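Local coordinates for putative esterase (Uncultured bacterium, PDB 7C4D), which probably hydrolyses carboxylic ester bonds, as a marine bacterial esterase of the alpha/beta hydrolase fold, at residues L12-R17 and Y53-R58. Sequence-based numbering, arbitrary orientation. Where two conformers were deposited one is given.
Sequences LELFFR and YLIDQR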
ATOM      1  N   LEU A  12     -15.097   5.299   5.695  1.00 74.69           N
ATOM      2  CA  LEU A  12     -14.408   6.094   6.686  1.00 65.64           C
ATOM      3  C   LEU A  12     -13.852   7.325   5.984  1.00 66.72           C
ATOM      4  O   LEU A  12     -13.599   7.279   4.778  1.00 71.97           O
ATOM      5  CB  LEU A  12     -13.264   5.253   7.261  1.00 69.43           C
ATOM      6  CG  LEU A  12     -13.669   3.948   7.952  1.00 69.66           C
ATOM      7  CD1 LEU A  12     -12.442   3.189   8.422  1.00 74.20           C
ATOM      8  CD2 LEU A  12     -14.574   4.227   9.144  1.00 77.50           C
ATOM      9  N   GLU A  13     -13.661   8.403   6.763  1.00 59.71           N
ATOM     10  CA  GLU A  13     -12.921   9.581   6.335  1.00 60.22           C
ATOM     11  C   GLU A  13     -11.434   9.320   6.524  1.00 50.55           C
ATOM     12  O   GLU A  13     -10.978   9.101   7.646  1.00 52.94           O
ATOM     13  CB  GLU A  13     -13.402  10.822   7.083  1.00 71.62           C
ATOM     14  CG  GLU A  13     -14.798  11.245   6.674  1.00 81.88           C
ATOM     15  CD  GLU A  13     -15.253  12.583   7.236  1.00 98.68           C
ATOM     16  OE1 GLU A  13     -14.400  13.326   7.776  1.00 97.28           O
ATOM     17  OE2 GLU A  13     -16.461  12.881   7.127  1.00108.54           O
ATOM     18  N   LEU A  14     -10.685   9.280   5.413  1.00 49.94           N
ATOM     19  CA  LEU A  14      -9.275   8.944   5.510  1.00 47.48           C
ATOM     20  C   LEU A  14      -8.491  10.216   5.846  1.00 43.40           C
ATOM     21  O   LEU A  14      -8.831  11.311   5.382  1.00 44.65           O
ATOM     22  CB  LEU A  14      -8.796   8.286   4.211  1.00 50.39           C
ATOM     23  CG  LEU A  14      -9.372   6.916   3.866  1.00 54.35           C
ATOM     24  CD1 LEU A  14      -8.708   6.338   2.617  1.00 49.76           C
ATOM     25  CD2 LEU A  14      -9.287   5.942   5.030  1.00 48.63           C
ATOM     26  N   PHE A  15      -7.516  10.059   6.734  1.00 42.01           N
ATOM     27  CA  PHE A  15      -6.493  11.070   6.938  1.00 43.23           C
ATOM     28  C   PHE A  15      -5.585  11.147   5.708  1.00 48.87           C
ATOM     29  O   PHE A  15      -5.253  10.114   5.111  1.00 42.38           O
ATOM     30  CB  PHE A  15      -5.629  10.735   8.146  1.00 37.43           C
ATOM     31  CG  PHE A  15      -4.473  11.689   8.300  1.00 38.85           C
ATOM     32  CD1 PHE A  15      -4.664  12.984   8.750  1.00 46.55           C
ATOM     33  CD2 PHE A  15      -3.193  11.294   8.005  1.00 39.93           C
ATOM     34  CE1 PHE A  15      -3.593  13.852   8.884  1.00 41.87           C
ATOM     35  CE2 PHE A  15      -2.119  12.159   8.099  1.00 38.63           C
ATOM     36  CZ  PHE A  15      -2.320  13.441   8.558  1.00 40.41           C
ATOM     37  N   PHE A  16      -5.193  12.383   5.352  1.00 44.55           N
ATOM     38  CA  PHE A  16      -4.286  12.672   4.245  1.00 43.95           C
ATOM     39  C   PHE A  16      -3.460  13.919   4.557  1.00 46.77           C
ATOM     40  O   PHE A  16      -3.803  14.728   5.433  1.00 45.48           O
ATOM     41  CB  PHE A  16      -5.039  12.969   2.939  1.00 43.57           C
ATOM     42  CG  PHE A  16      -5.808  14.265   2.933  1.00 43.88           C
ATOM     43  CD1 PHE A  16      -7.068  14.350   3.518  1.00 45.77           C
ATOM     44  CD2 PHE A  16      -5.265  15.409   2.361  1.00 45.83           C
ATOM     45  CE1 PHE A  16      -7.780  15.544   3.497  1.00 45.90           C
ATOM     46  CE2 PHE A  16      -5.975  16.602   2.346  1.00 46.19           C
ATOM     47  CZ  PHE A  16      -7.227  16.668   2.921  1.00 48.07           C
ATOM     48  N   ARG A  17      -2.357  14.014   3.821  1.00 45.77           N
ATOM     49  CA  ARG A  17      -1.529  15.206   3.702  0.50 46.08           C
ATOM     50  C   ARG A  17      -1.327  15.490   2.211  1.00 50.08           C
ATOM     51  O   ARG A  17      -1.194  14.558   1.412  1.00 47.23           O
ATOM     52  CB  ARG A  17      -0.166  14.966   4.364  0.50 41.53           C
ATOM     53  CG  ARG A  17      -0.191  14.935   5.885  0.50 44.58           C
ATOM     54  CD  ARG A  17       1.163  15.203   6.530  0.50 44.59           C
ATOM     55  NE  ARG A  17       2.136  14.165   6.222  0.50 43.64           N
ATOM     56  CZ  ARG A  17       3.281  14.375   5.569  0.50 44.74           C
ATOM     57  NH1 ARG A  17       4.118  13.376   5.320  0.50 40.45           N
ATOM     58  NH2 ARG A  17       3.595  15.601   5.198  0.50 42.24           N
ATOM     59  N   TYR A  53      -1.449  13.586  -2.910  1.00 45.51           N
ATOM     60  CA  TYR A  53      -2.189  13.246  -1.695  1.00 45.07           C
ATOM     61  C   TYR A  53      -1.642  11.955  -1.090  1.00 43.92           C
ATOM     62  O   TYR A  53      -1.634  10.905  -1.747  1.00 41.11           O
ATOM     63  CB  TYR A  53      -3.676  13.087  -1.998  1.00 43.15           C
ATOM     64  CG  TYR A  53      -4.353  14.357  -2.432  1.00 43.89           C
ATOM     65  CD1 TYR A  53      -4.288  14.776  -3.747  1.00 44.23           C
ATOM     66  CD2 TYR A  53      -5.043  15.148  -1.524  1.00 44.06           C
ATOM     67  CE1 TYR A  53      -4.892  15.949  -4.151  1.00 44.11           C
ATOM     68  CE2 TYR A  53      -5.664  16.320  -1.905  1.00 42.56           C
ATOM     69  CZ  TYR A  53      -5.589  16.711  -3.231  1.00 48.44           C
ATOM     70  OH  TYR A  53      -6.220  17.841  -3.650  1.00 49.20           O
ATOM     71  N   LEU A  54      -1.076  12.073   0.118  1.00 37.22           N
ATOM     72  CA  LEU A  54      -0.552  10.931   0.852  1.00 43.02           C
ATOM     73  C   LEU A  54      -1.635  10.512   1.839  1.00 44.89           C
ATOM     74  O   LEU A  54      -1.884  11.209   2.832  1.00 50.00           O
ATOM     75  CB  LEU A  54       0.718  11.323   1.604  1.00 44.64           C
ATOM     76  CG  LEU A  54       1.876  11.909   0.795  1.00 42.10           C
ATOM     77  CD1 LEU A  54       2.997  12.261   1.739  1.00 42.38           C
ATOM     78  CD2 LEU A  54       2.390  10.897  -0.211  1.00 42.18           C
ATOM     79  N   ILE A  55      -2.301   9.405   1.498  1.00 47.69           N
ATOM     80  CA  ILE A  55      -3.487   8.915   2.192  1.00 49.13           C
ATOM     81  C   ILE A  55      -3.043   7.813   3.150  1.00 51.85           C
ATOM     82  O   ILE A  55      -2.133   7.035   2.823  1.00 50.89           O
ATOM     83  CB  ILE A  55      -4.493   8.415   1.139  1.00 54.34           C
ATOM     84  CG1 ILE A  55      -5.256   9.572   0.483  1.00 46.50           C
ATOM     85  CG2 ILE A  55      -5.425   7.363   1.701  1.00 68.49           C
ATOM     86  CD1 ILE A  55      -6.265  10.154   1.366  1.00 55.56           C
ATOM     87  N   ASP A  56      -3.607   7.832   4.370  1.00 45.05           N
ATOM     88  CA  ASP A  56      -3.496   6.728   5.324  1.00 42.59           C
ATOM     89  C   ASP A  56      -4.760   5.891   5.106  1.00 41.64           C
ATOM     90  O   ASP A  56      -5.855   6.433   5.095  1.00 43.67           O
ATOM     91  CB  ASP A  56      -3.404   7.218   6.777  1.00 42.21           C
ATOM     92  CG  ASP A  56      -2.089   7.875   7.194  1.00 44.51           C
ATOM     93  OD1 ASP A  56      -1.138   7.844   6.421  1.00 50.41           O
ATOM     94  OD2 ASP A  56      -2.001   8.364   8.318  1.00 46.58           O
ATOM     95  N   GLN A  57      -4.616   4.610   4.779  1.00 41.57           N
ATOM     96  CA  GLN A  57      -5.810   3.798   4.549  1.00 46.48           C
ATOM     97  C   GLN A  57      -6.417   3.345   5.880  1.00 47.73           C
ATOM     98  O   GLN A  57      -5.743   3.443   6.913  1.00 42.22           O
ATOM     99  CB  GLN A  57      -5.458   2.635   3.633  1.00 49.17           C
ATOM    100  CG  GLN A  57      -5.127   3.117   2.223  1.00 51.63           C
ATOM    101  CD  GLN A  57      -4.783   1.942   1.365  1.00 56.84           C
ATOM    102  OE1 GLN A  57      -5.649   1.341   0.724  1.00 63.47           O
ATOM    103  NE2 GLN A  57      -3.521   1.562   1.437  1.00 58.28           N
ATOM    104  N   ARG A  58      -7.672   2.839   5.838  1.00 46.46           N
ATOM    105  CA  ARG A  58      -8.342   2.364   7.054  1.00 46.02           C
ATOM    106  C   ARG A  58      -7.426   1.425   7.845  1.00 51.86           C
ATOM    107  O   ARG A  58      -6.657   0.656   7.254  1.00 49.43           O
ATOM    108  CB  ARG A  58      -9.702   1.752   6.713  1.00 52.28           C
ATOM    109  CG  ARG A  58      -9.664   0.387   6.036  1.00 52.98           C
ATOM    110  CD  ARG A  58     -11.022  -0.291   6.104  1.00 47.42           C
ATOM    111  NE  ARG A  58     -12.000   0.611   5.542  1.00 52.06           N
ATOM    112  CZ  ARG A  58     -13.308   0.545   5.760  1.00 54.54           C
ATOM    113  NH1 ARG A  58     -13.786  -0.414   6.528  1.00 58.49           N
ATOM    114  NH2 ARG A  58     -14.127   1.426   5.208  1.00 47.50           N
TER
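Phe-16 and Arg-17 pair antiparallel with Ile-55 and Leu-54 where the edge strand 16-19 runs along strand 51-55 of the central sheet. Two backbone hydrogen bonds join Arg-17 N to Leu-54 O (3.0 Å) and Leu-54 N to Arg-17 O (2.8 Å); past the non-hydrogen-bonded pair Phe-16 and Ile-55, Asp-56 N gives a nearly straight bond (175°) to Phe-15 O. On one face Ile-55 CD1 presses on Phe-16 CB at 3.4 Å, and the Phe-16 ring lies beside that of Tyr-53, planes 49° apart, while Phe-81 of helix 71-84 meets it edge-to-face. On the opposite face of the sheet, Leu-54 CD1 lies over one face of the Arg-17 guanidinium. Phe-15, its ring anti to the backbone N (chi1 174°), turns its CD2 edge to Asp-56 OD2, an oxygen hydrogen-bonded to Arg-62 N. Toward residue 12, Leu-14 sets CD1 against Ile-55 CG2 (3.6 Å) and CD2 against Arg-58 N (3.6 Å); an alanine here would probably open a gap where the two methyls sat, between Ile-55 CG2 and Arg-58 N. Leu-12 CD1 lies over the centre of one face of the Arg-58 guanidinium, 3.8 Å above its plane, while NE of that arginine forms a salt bridge with Asp-77. An antiparallel strand bordering an otherwise parallel sheet, first in this chain and matching the second of the canonical eight, is characteristic of the alpha/beta hydrolase fold.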